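Local structure of Sso-CP2 metallo-carboxypetidase (Sulfolobus solfataricus, 4MMO) at residues D168-P173 against K247-V252; A358-A363 against T369-I374; E239-L244 against P346-V351. The protein is a zinc-dependent M20-family metallopeptidase that probably hydrolyses peptides from their carboxyl ends. All blocks are in the same frame, centred on the assembly; numbering follows the deposited sequence.

Interaction 1. Residues D168-P173 against K247-V252; sequences DPKGRP and KYDIDV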
loop_
_atom_site.group_PDB
_atom_site.type_symbol
_atom_site.label_atom_id
_atom_site.label_comp_id
_atom_site.label_asym_id
_atom_site.label_seq_id
_atom_site.Cartn_x
_atom_site.Cartn_y
_atom_site.Cartn_z
ATOM N N ASP A 168 28.803 -18.699 -4.686
ATOM C CA ASP A 168 27.529 -19.004 -5.325
ATOM C C ASP A 168 26.926 -20.250 -4.668
ATOM O O ASP A 168 27.538 -20.817 -3.762
ATOM C CB ASP A 168 27.738 -19.161 -6.839
ATOM C CG ASP A 168 28.292 -20.529 -7.234
ATOM O OD1 ASP A 168 28.903 -21.223 -6.392
ATOM O OD2 ASP A 168 28.123 -20.902 -8.415
ATOM N N PRO A 169 25.720 -20.671 -5.098
ATOM C CA PRO A 169 25.067 -21.835 -4.480
ATOM C C PRO A 169 25.906 -23.117 -4.498
ATOM O O PRO A 169 25.745 -23.950 -3.609
ATOM C CB PRO A 169 23.808 -22.018 -5.331
ATOM C CG PRO A 169 23.506 -20.660 -5.843
ATOM C CD PRO A 169 24.842 -20.015 -6.084
ATOM N N LYS A 170 26.779 -23.270 -5.490
ATOM C CA LYS A 170 27.639 -24.448 -5.576
ATOM C C LYS A 170 28.895 -24.292 -4.723
ATOM O O LYS A 170 29.658 -25.243 -4.553
ATOM C CB LYS A 170 28.032 -24.722 -7.030
ATOM C CG LYS A 170 26.907 -25.284 -7.889
ATOM C CD LYS A 170 27.196 -26.710 -8.326
ATOM C CE LYS A 170 26.143 -27.223 -9.297
ATOM N NZ LYS A 170 26.448 -26.860 -10.708
ATOM N N GLY A 171 29.109 -23.090 -4.195
ATOM C CA GLY A 171 30.249 -22.821 -3.338
ATOM C C GLY A 171 31.466 -22.320 -4.093
ATOM O O GLY A 171 32.573 -22.290 -3.554
ATOM N N ARG A 172 31.265 -21.922 -5.344
ATOM C CA ARG A 172 32.342 -21.382 -6.161
ATOM C C ARG A 172 32.435 -19.874 -5.969
ATOM O O ARG A 172 31.409 -19.201 -5.869
ATOM C CB ARG A 172 32.088 -21.694 -7.631
ATOM C CG ARG A 172 32.081 -23.178 -7.948
ATOM C CD ARG A 172 31.393 -23.469 -9.267
ATOM N NE ARG A 172 29.984 -23.088 -9.231
ATOM C CZ ARG A 172 29.111 -23.346 -10.198
ATOM N NH1 ARG A 172 29.490 -23.994 -11.291
ATOM N NH2 ARG A 172 27.851 -22.955 -10.067
ATOM N N PRO A 173 33.663 -19.331 -5.920
ATOM C CA PRO A 173 33.783 -17.874 -5.805
ATOM C C PRO A 173 33.223 -17.169 -7.037
ATOM O O PRO A 173 33.240 -17.745 -8.127
ATOM C CB PRO A 173 35.293 -17.652 -5.690
ATOM C CG PRO A 173 35.909 -18.861 -6.325
ATOM C CD PRO A 173 34.977 -19.991 -6.022
ATOM N N LYS A 247 27.404 -19.373 -19.746
ATOM C CA LYS A 247 28.078 -20.182 -18.736
ATOM C C LYS A 247 27.480 -19.996 -17.342
ATOM O O LYS A 247 27.732 -20.800 -16.447
ATOM C CB LYS A 247 29.568 -19.838 -18.691
ATOM C CG LYS A 247 30.322 -20.146 -19.974
ATOM C CD LYS A 247 31.750 -19.627 -19.903
ATOM C CE LYS A 247 32.420 -19.623 -21.267
ATOM N NZ LYS A 247 32.991 -18.286 -21.594
ATOM N N TYR A 248 26.700 -18.935 -17.153
ATOM C CA TYR A 248 26.127 -18.650 -15.839
ATOM C C TYR A 248 25.276 -19.829 -15.388
ATOM O O TYR A 248 24.292 -20.182 -16.036
ATOM C CB TYR A 248 25.301 -17.362 -15.865
ATOM C CG TYR A 248 24.870 -16.882 -14.494
ATOM C CD1 TYR A 248 25.764 -16.852 -13.432
ATOM C CD2 TYR A 248 23.571 -16.446 -14.265
ATOM C CE1 TYR A 248 25.374 -16.415 -12.179
ATOM C CE2 TYR A 248 23.173 -16.004 -13.015
ATOM C CZ TYR A 248 24.079 -15.990 -11.977
ATOM O OH TYR A 248 23.690 -15.551 -10.733
ATOM N N ASP A 249 25.673 -20.435 -14.274
ATOM C CA ASP A 249 25.116 -21.712 -13.843
ATOM C C ASP A 249 23.989 -21.517 -12.835
ATOM O O ASP A 249 24.219 -21.094 -11.702
ATOM C CB ASP A 249 26.226 -22.581 -13.246
ATOM C CG ASP A 249 25.834 -24.043 -13.133
ATOM O OD1 ASP A 249 24.905 -24.478 -13.845
ATOM O OD2 ASP A 249 26.471 -24.762 -12.335
ATOM N N ILE A 250 22.771 -21.836 -13.267
ATOM C CA ILE A 250 21.573 -21.650 -12.459
ATOM C C ILE A 250 20.815 -22.958 -12.280
ATOM O O ILE A 250 20.421 -23.593 -13.259
ATOM C CB ILE A 250 20.615 -20.634 -13.125
ATOM C CG1 ILE A 250 21.272 -19.255 -13.198
ATOM C CG2 ILE A 250 19.289 -20.547 -12.360
ATOM C CD1 ILE A 250 20.501 -18.247 -14.029
ATOM N N ASP A 251 20.604 -23.351 -11.028
ATOM C CA ASP A 251 19.679 -24.432 -10.713
ATOM C C ASP A 251 18.286 -23.818 -10.629
ATOM O O ASP A 251 17.930 -23.205 -9.623
ATOM C CB ASP A 251 20.055 -25.099 -9.388
ATOM C CG ASP A 251 19.243 -26.355 -9.106
ATOM O OD1 ASP A 251 18.139 -26.504 -9.670
ATOM O OD2 ASP A 251 19.709 -27.195 -8.311
ATOM N N VAL A 252 17.509 -23.981 -11.696
ATOM C CA VAL A 252 16.205 -23.335 -11.813
ATOM C C VAL A 252 15.262 -23.723 -10.678
ATOM O O VAL A 252 14.560 -22.870 -10.135
ATOM C CB VAL A 252 15.538 -23.670 -13.165
ATOM C CG1 VAL A 252 14.136 -23.067 -13.249
ATOM C CG2 VAL A 252 16.398 -23.166 -14.309
#

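Interaction 2. Residues A358-A363 against T369-I374; sequences AMIESA and TEPQVI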
loop_
_atom_site.group_PDB
_atom_site.type_symbol
_atom_site.label_atom_id
_atom_site.label_comp_id
_atom_site.label_asym_id
_atom_site.label_seq_id
_atom_site.Cartn_x
_atom_site.Cartn_y
_atom_site.Cartn_z
ATOM N N ALA A 358 44.063 -11.230 -12.140
ATOM C CA ALA A 358 44.628 -11.519 -10.822
ATOM C C ALA A 358 43.565 -12.082 -9.881
ATOM O O ALA A 358 43.846 -12.933 -9.039
ATOM C CB ALA A 358 45.243 -10.265 -10.229
ATOM N N MET A 359 42.336 -11.610 -10.041
ATOM C CA MET A 359 41.238 -12.034 -9.184
ATOM C C MET A 359 40.777 -13.458 -9.529
ATOM O O MET A 359 40.564 -14.284 -8.643
ATOM C CB MET A 359 40.082 -11.042 -9.325
ATOM C CG MET A 359 39.102 -11.048 -8.185
ATOM S SD MET A 359 39.773 -10.511 -6.592
ATOM C CE MET A 359 39.907 -8.744 -6.832
ATOM N N ILE A 360 40.633 -13.744 -10.819
ATOM C CA ILE A 360 40.278 -15.089 -11.274
ATOM C C ILE A 360 41.310 -16.137 -10.844
ATOM O O ILE A 360 40.954 -17.214 -10.371
ATOM C CB ILE A 360 40.118 -15.135 -12.809
ATOM C CG1 ILE A 360 38.844 -14.393 -13.215
ATOM C CG2 ILE A 360 40.072 -16.588 -13.320
ATOM C CD1 ILE A 360 38.633 -14.266 -14.714
ATOM N N GLU A 361 42.587 -15.822 -11.014
ATOM C CA GLU A 361 43.642 -16.793 -10.751
ATOM C C GLU A 361 43.788 -17.048 -9.250
ATOM O O GLU A 361 43.938 -18.193 -8.817
ATOM C CB GLU A 361 44.965 -16.322 -11.366
ATOM C CG GLU A 361 46.129 -17.304 -11.200
ATOM C CD GLU A 361 47.440 -16.789 -11.786
ATOM O OE1 GLU A 361 48.503 -17.068 -11.192
ATOM O OE2 GLU A 361 47.413 -16.105 -12.833
ATOM N N SER A 362 43.731 -15.985 -8.454
ATOM C CA SER A 362 43.820 -16.122 -7.002
ATOM C C SER A 362 42.645 -16.920 -6.447
ATOM O O SER A 362 42.816 -17.757 -5.557
ATOM C CB SER A 362 43.883 -14.749 -6.326
ATOM O OG SER A 362 42.781 -13.942 -6.696
ATOM N N ALA A 363 41.451 -16.667 -6.973
ATOM C CA ALA A 363 40.256 -17.363 -6.497
ATOM C C ALA A 363 40.399 -18.855 -6.766
ATOM O O ALA A 363 40.051 -19.696 -5.940
ATOM C CB ALA A 363 39.019 -16.816 -7.190
ATOM N N THR A 369 38.350 -24.391 -7.170
ATOM C CA THR A 369 37.305 -24.637 -8.158
ATOM C C THR A 369 37.315 -23.527 -9.202
ATOM O O THR A 369 38.106 -22.592 -9.112
ATOM C CB THR A 369 35.913 -24.738 -7.510
ATOM O OG1 THR A 369 34.933 -25.008 -8.520
ATOM C CG2 THR A 369 35.554 -23.447 -6.781
ATOM N N GLU A 370 36.438 -23.634 -10.194
ATOM C CA GLU A 370 36.399 -22.661 -11.278
ATOM C C GLU A 370 35.575 -21.439 -10.871
ATOM O O GLU A 370 34.383 -21.567 -10.594
ATOM C CB GLU A 370 35.798 -23.297 -12.533
ATOM C CG GLU A 370 36.096 -22.534 -13.816
ATOM C CD GLU A 370 37.571 -22.551 -14.179
ATOM O OE1 GLU A 370 38.249 -23.562 -13.888
ATOM O OE2 GLU A 370 38.055 -21.551 -14.749
ATOM N N PRO A 371 36.201 -20.250 -10.825
ATOM C CA PRO A 371 35.436 -19.041 -10.494
ATOM C C PRO A 371 34.345 -18.738 -11.514
ATOM O O PRO A 371 34.579 -18.853 -12.715
ATOM C CB PRO A 371 36.493 -17.932 -10.524
ATOM C CG PRO A 371 37.788 -18.626 -10.313
ATOM C CD PRO A 371 37.640 -19.957 -10.975
ATOM N N GLN A 372 33.168 -18.351 -11.033
ATOM C CA GLN A 372 32.060 -18.001 -11.911
ATOM C C GLN A 372 32.075 -16.502 -12.197
ATOM O O GLN A 372 32.000 -15.682 -11.285
ATOM C CB GLN A 372 30.737 -18.424 -11.279
ATOM C CG GLN A 372 30.659 -19.918 -10.994
ATOM C CD GLN A 372 30.843 -20.756 -12.246
ATOM O OE1 GLN A 372 30.023 -20.705 -13.165
ATOM N NE2 GLN A 372 31.935 -21.518 -12.299
ATOM N N VAL A 373 32.179 -16.164 -13.477
ATOM C CA VAL A 373 32.372 -14.791 -13.923
ATOM C C VAL A 373 31.113 -14.310 -14.629
ATOM O O VAL A 373 30.697 -14.903 -15.626
ATOM C CB VAL A 373 33.560 -14.699 -14.915
ATOM C CG1 VAL A 373 33.878 -13.247 -15.262
ATOM C CG2 VAL A 373 34.791 -15.381 -14.340
ATOM N N ILE A 374 30.498 -13.247 -14.112
ATOM C CA ILE A 374 29.330 -12.650 -14.762
ATOM C C ILE A 374 29.613 -11.195 -15.132
ATOM O O ILE A 374 30.389 -10.521 -14.456
ATOM C CB ILE A 374 28.072 -12.752 -13.884
ATOM C CG1 ILE A 374 28.331 -12.162 -12.497
ATOM C CG2 ILE A 374 27.640 -14.204 -13.776
ATOM C CD1 ILE A 374 27.085 -12.060 -11.635
#

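Interaction 3. Residues E239-L244 against P346-V351; sequences EEEREL and PVRTSV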
loop_
_atom_site.group_PDB
_atom_site.type_symbol
_atom_site.label_atom_id
_atom_site.label_comp_id
_atom_site.label_asym_id
_atom_site.label_seq_id
_atom_site.Cartn_x
_atom_site.Cartn_y
_atom_site.Cartn_z
ATOM N N GLU A 239 30.172 -10.162 -27.617
ATOM C CA GLU A 239 30.230 -11.607 -27.795
ATOM C C GLU A 239 30.654 -12.291 -26.500
ATOM O O GLU A 239 30.077 -13.305 -26.106
ATOM C CB GLU A 239 31.201 -11.970 -28.921
ATOM C CG GLU A 239 31.265 -13.458 -29.222
ATOM N N GLU A 240 31.667 -11.735 -25.845
ATOM C CA GLU A 240 32.157 -12.286 -24.586
ATOM C C GLU A 240 31.060 -12.238 -23.530
ATOM O O GLU A 240 30.858 -13.197 -22.786
ATOM C CB GLU A 240 33.399 -11.519 -24.114
ATOM C CG GLU A 240 33.831 -11.789 -22.668
ATOM C CD GLU A 240 34.236 -13.234 -22.418
ATOM O OE1 GLU A 240 34.292 -14.021 -23.386
ATOM O OE2 GLU A 240 34.508 -13.581 -21.249
ATOM N N GLU A 241 30.345 -11.119 -23.480
ATOM C CA GLU A 241 29.264 -10.953 -22.519
ATOM C C GLU A 241 28.165 -11.987 -22.750
ATOM O O GLU A 241 27.617 -12.537 -21.794
ATOM C CB GLU A 241 28.714 -9.524 -22.574
ATOM C CG GLU A 241 29.599 -8.524 -21.829
ATOM C CD GLU A 241 29.297 -7.073 -22.160
ATOM O OE1 GLU A 241 28.277 -6.798 -22.826
ATOM O OE2 GLU A 241 30.095 -6.202 -21.751
ATOM N N ARG A 242 27.861 -12.271 -24.014
ATOM C CA ARG A 242 26.893 -13.312 -24.347
ATOM C C ARG A 242 27.413 -14.682 -23.927
ATOM O O ARG A 242 26.643 -15.549 -23.506
ATOM C CB ARG A 242 26.580 -13.312 -25.845
ATOM C CG ARG A 242 25.674 -12.175 -26.289
ATOM C CD ARG A 242 25.115 -12.413 -27.688
ATOM N NE ARG A 242 26.115 -12.208 -28.736
ATOM C CZ ARG A 242 26.365 -11.040 -29.326
ATOM N NH1 ARG A 242 25.698 -9.947 -28.978
ATOM N NH2 ARG A 242 27.293 -10.964 -30.270
ATOM N N GLU A 243 28.723 -14.872 -24.042
ATOM C CA GLU A 243 29.356 -16.124 -23.647
ATOM C C GLU A 243 29.233 -16.356 -22.143
ATOM O O GLU A 243 28.867 -17.446 -21.705
ATOM C CB GLU A 243 30.833 -16.119 -24.052
ATOM N N LEU A 244 29.539 -15.328 -21.355
ATOM C CA LEU A 244 29.488 -15.441 -19.900
ATOM C C LEU A 244 28.075 -15.758 -19.422
ATOM O O LEU A 244 27.888 -16.530 -18.478
ATOM C CB LEU A 244 29.998 -14.156 -19.243
ATOM C CG LEU A 244 31.469 -13.813 -19.510
ATOM C CD1 LEU A 244 31.817 -12.448 -18.938
ATOM C CD2 LEU A 244 32.397 -14.874 -18.935
ATOM N N PRO A 346 24.699 2.315 -14.694
ATOM C CA PRO A 346 25.090 0.928 -14.970
ATOM C C PRO A 346 26.549 0.861 -15.403
ATOM O O PRO A 346 27.083 1.868 -15.873
ATOM C CB PRO A 346 24.178 0.535 -16.132
ATOM C CG PRO A 346 23.909 1.816 -16.834
ATOM C CD PRO A 346 23.831 2.858 -15.753
ATOM N N VAL A 347 27.175 -0.304 -15.250
ATOM C CA VAL A 347 28.596 -0.474 -15.541
ATOM C C VAL A 347 28.882 -1.890 -16.013
ATOM O O VAL A 347 28.306 -2.849 -15.501
ATOM C CB VAL A 347 29.461 -0.230 -14.284
ATOM C CG1 VAL A 347 30.938 -0.517 -14.563
ATOM C CG2 VAL A 347 29.300 1.181 -13.782
ATOM N N ARG A 348 29.786 -2.005 -16.981
ATOM C CA ARG A 348 30.335 -3.287 -17.401
ATOM C C ARG A 348 31.781 -3.084 -17.817
ATOM O O ARG A 348 32.070 -2.235 -18.659
ATOM C CB ARG A 348 29.542 -3.865 -18.567
ATOM C CG ARG A 348 28.363 -4.695 -18.142
ATOM C CD ARG A 348 27.583 -5.193 -19.332
ATOM N NE ARG A 348 26.297 -5.742 -18.919
ATOM C CZ ARG A 348 25.202 -5.750 -19.671
ATOM N NH1 ARG A 348 25.219 -5.243 -20.898
ATOM N NH2 ARG A 348 24.084 -6.273 -19.192
ATOM N N THR A 349 32.686 -3.857 -17.226
ATOM C CA THR A 349 34.109 -3.717 -17.511
ATOM C C THR A 349 34.663 -4.993 -18.132
ATOM O O THR A 349 33.993 -6.026 -18.167
ATOM C CB THR A 349 34.908 -3.380 -16.238
ATOM O OG1 THR A 349 34.862 -4.487 -15.332
ATOM C CG2 THR A 349 34.337 -2.142 -15.565
ATOM N N SER A 350 35.899 -4.913 -18.609
ATOM C CA SER A 350 36.510 -6.005 -19.353
ATOM C C SER A 350 36.986 -7.150 -18.465
ATOM O O SER A 350 37.517 -6.939 -17.375
ATOM C CB SER A 350 37.691 -5.483 -20.169
ATOM O OG SER A 350 38.499 -6.557 -20.614
ATOM N N VAL A 351 36.805 -8.370 -18.957
ATOM C CA VAL A 351 37.320 -9.556 -18.289
ATOM C C VAL A 351 38.842 -9.641 -18.452
ATOM O O VAL A 351 39.508 -10.416 -17.767
ATOM C CB VAL A 351 36.651 -10.835 -18.857
ATOM C CG1 VAL A 351 37.118 -11.107 -20.294
ATOM C CG2 VAL A 351 36.908 -12.040 -17.955
#

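Interaction 1. Residues D168-P173 against K247-V252
D249 turns its CG to the side opposite the backbone nitrogen (chi1 -164°), which carries its carboxylate across to K170 and R172; their own chains fold to meet it, K170 bending at chi2 and again at chi4, R172 at chi3. All three bonds across the contact converge on one oxygen, OD2 of D249. K170 NZ reaches this OD2 at 2.7 Å from the syn side, 16° out of the carboxylate plane. R172 comes from the anti side, end-on: its NH1 lies 3.3 Å and its NH2 3.2 Å from D249 OD2, both bonds noticeably bent, with guanidinium and carboxylate planes 75° apart. The other oxygen, D249 OD1, is salt-bridged to K269, so three basic side chains surround this one acid. D168 positions R172 as a second-shell acid, along the NE-NH2 edge of the guanidinium. Its OD2 takes R172 NH2 at 2.6 Å and, weakly, R172 NE, while its OD1 accepts the backbone N of R172 at 2.7 Å; the guanidinium is thereby held between two aspartates. A type I turn from D168 to G171, with G171 N bonded to D168 O at 2.8 Å, brings K170 round to the same side as R172. The whole is a surface salt-bridge network of two acids and two bases, tying the turn before strand 174-176 to the linker between helices 239-247 and 252-259.

Interaction 2. Residues A358-A363 against T369-I374
P371 and V373 receive I360 and A363 from helix 354-367, and the contact is almost wholly apolar. The proline ring leads: its CG approaches A363 CB to 3.8 Å and lies 4.3 Å from CG2 of I360, thus meeting side chains about one helical turn apart (i and i+3). Two residues further along the chain, CG2 of V373 is met by CD1 of I360 at 4.0 Å, the two side chains crossing at about a right angle. I360 places its CG1 opposite the carbonyl carbon (chi1 -71°) and continues extended, which sends CD1 past the proline to the valine while CG2 stays beside the ring. With an alanine on the helix and a compact proline ring opposite it, the backbones come close, 6.3 Å between CA of I360 and CA of P371.

Backbone polar atoms enter the contact without bonding across it. I360 O has P371 CG at 3.5 Å, a van der Waals neighbour.

Side-chain and helical hydrogen bonds are made inside each segment, none across. A363 N to M359 O, 3.0 Å, is a regular helical bond. Q372 folds back so that its NE2 gives a fairly straight bond (157°) to E370 O at 3.0 Å, the donor approaching from above the plane of the carbonyl, 48° out of it. The carboxylate of E370 is salt-bridged to K364 of helix 354-367.

I175 of strand 174-176 touches both P371 and V373, and H426 of helix 417-433 lies against A363. The arrangement is a helix-loop-strand unit of an alpha/beta fold, helix 354-367 packing against strand 372-374, which pairs in parallel with strand 174-176.

Interaction 3. Residues E239-L244 against P346-V351
The first turn of helix 239-247 packs against the end of strand 337-348 and the loop after it, E241 lying against R348 and E240 against V351. The strand belongs to an antiparallel sheet, paired with strand 178-190. E241 sets its CG opposite the carbonyl carbon (chi1 -79°) and runs extended from there, bringing its carboxylate obliquely against the arginine's aliphatic chain: E241 OE2 is 3.6 Å and E241 CD 3.8 Å from R348 CD. The charges attract more loosely. E241 OE1 stands 3.9 Å from R348 NH1, a long salt bridge with the oxygen well out of the guanidinium plane, no N-H aimed at it, and the two planar groups 59° apart. Closer partners hold both ends: E241 OE1 is salt-bridged to R235, and R348 NE donates to OD1 of N376, which, with a weak bond from NH2 to L277 O, restrains the turn of the guanidinium. This buried carboxylate has two arginines near it, R235 closely and R348 loosely, which would be expected to favour its ionised form. Replacing E241 by an alanine is likely to leave R235 without this acid partner and to open a gap beside CD of R348. Nearer the solvent, E240 bends at chi2 (63°) and crosses V351 at about a right angle. Here the touch is purely van der Waals, V351 CG1 lying 4.1 Å from E240 CG and 3.7 Å from E240 OE2.

Segment 369-374 joins the three contacts. Interaction 1 reaches it through the backbone, P173 O lying 3.0 Å from Q372 N in a probable hydrogen bond, and through packing of Y248 CD1 on I374 CG2 at 3.3 Å. Interaction 3 meets it at V373, whose O is 3.7 Å from L244 CD2 and whose CG1 is 4.2 Å from V351 CG2. Interactions 1 and 3 do not touch; helix 239-247 simply runs from one to the other, their centres about 18 Å apart, while interaction 2 lies about 13 Å and 15 Å from them, centre to centre. All three stand away from the zinc ligands H71, D104 and E163.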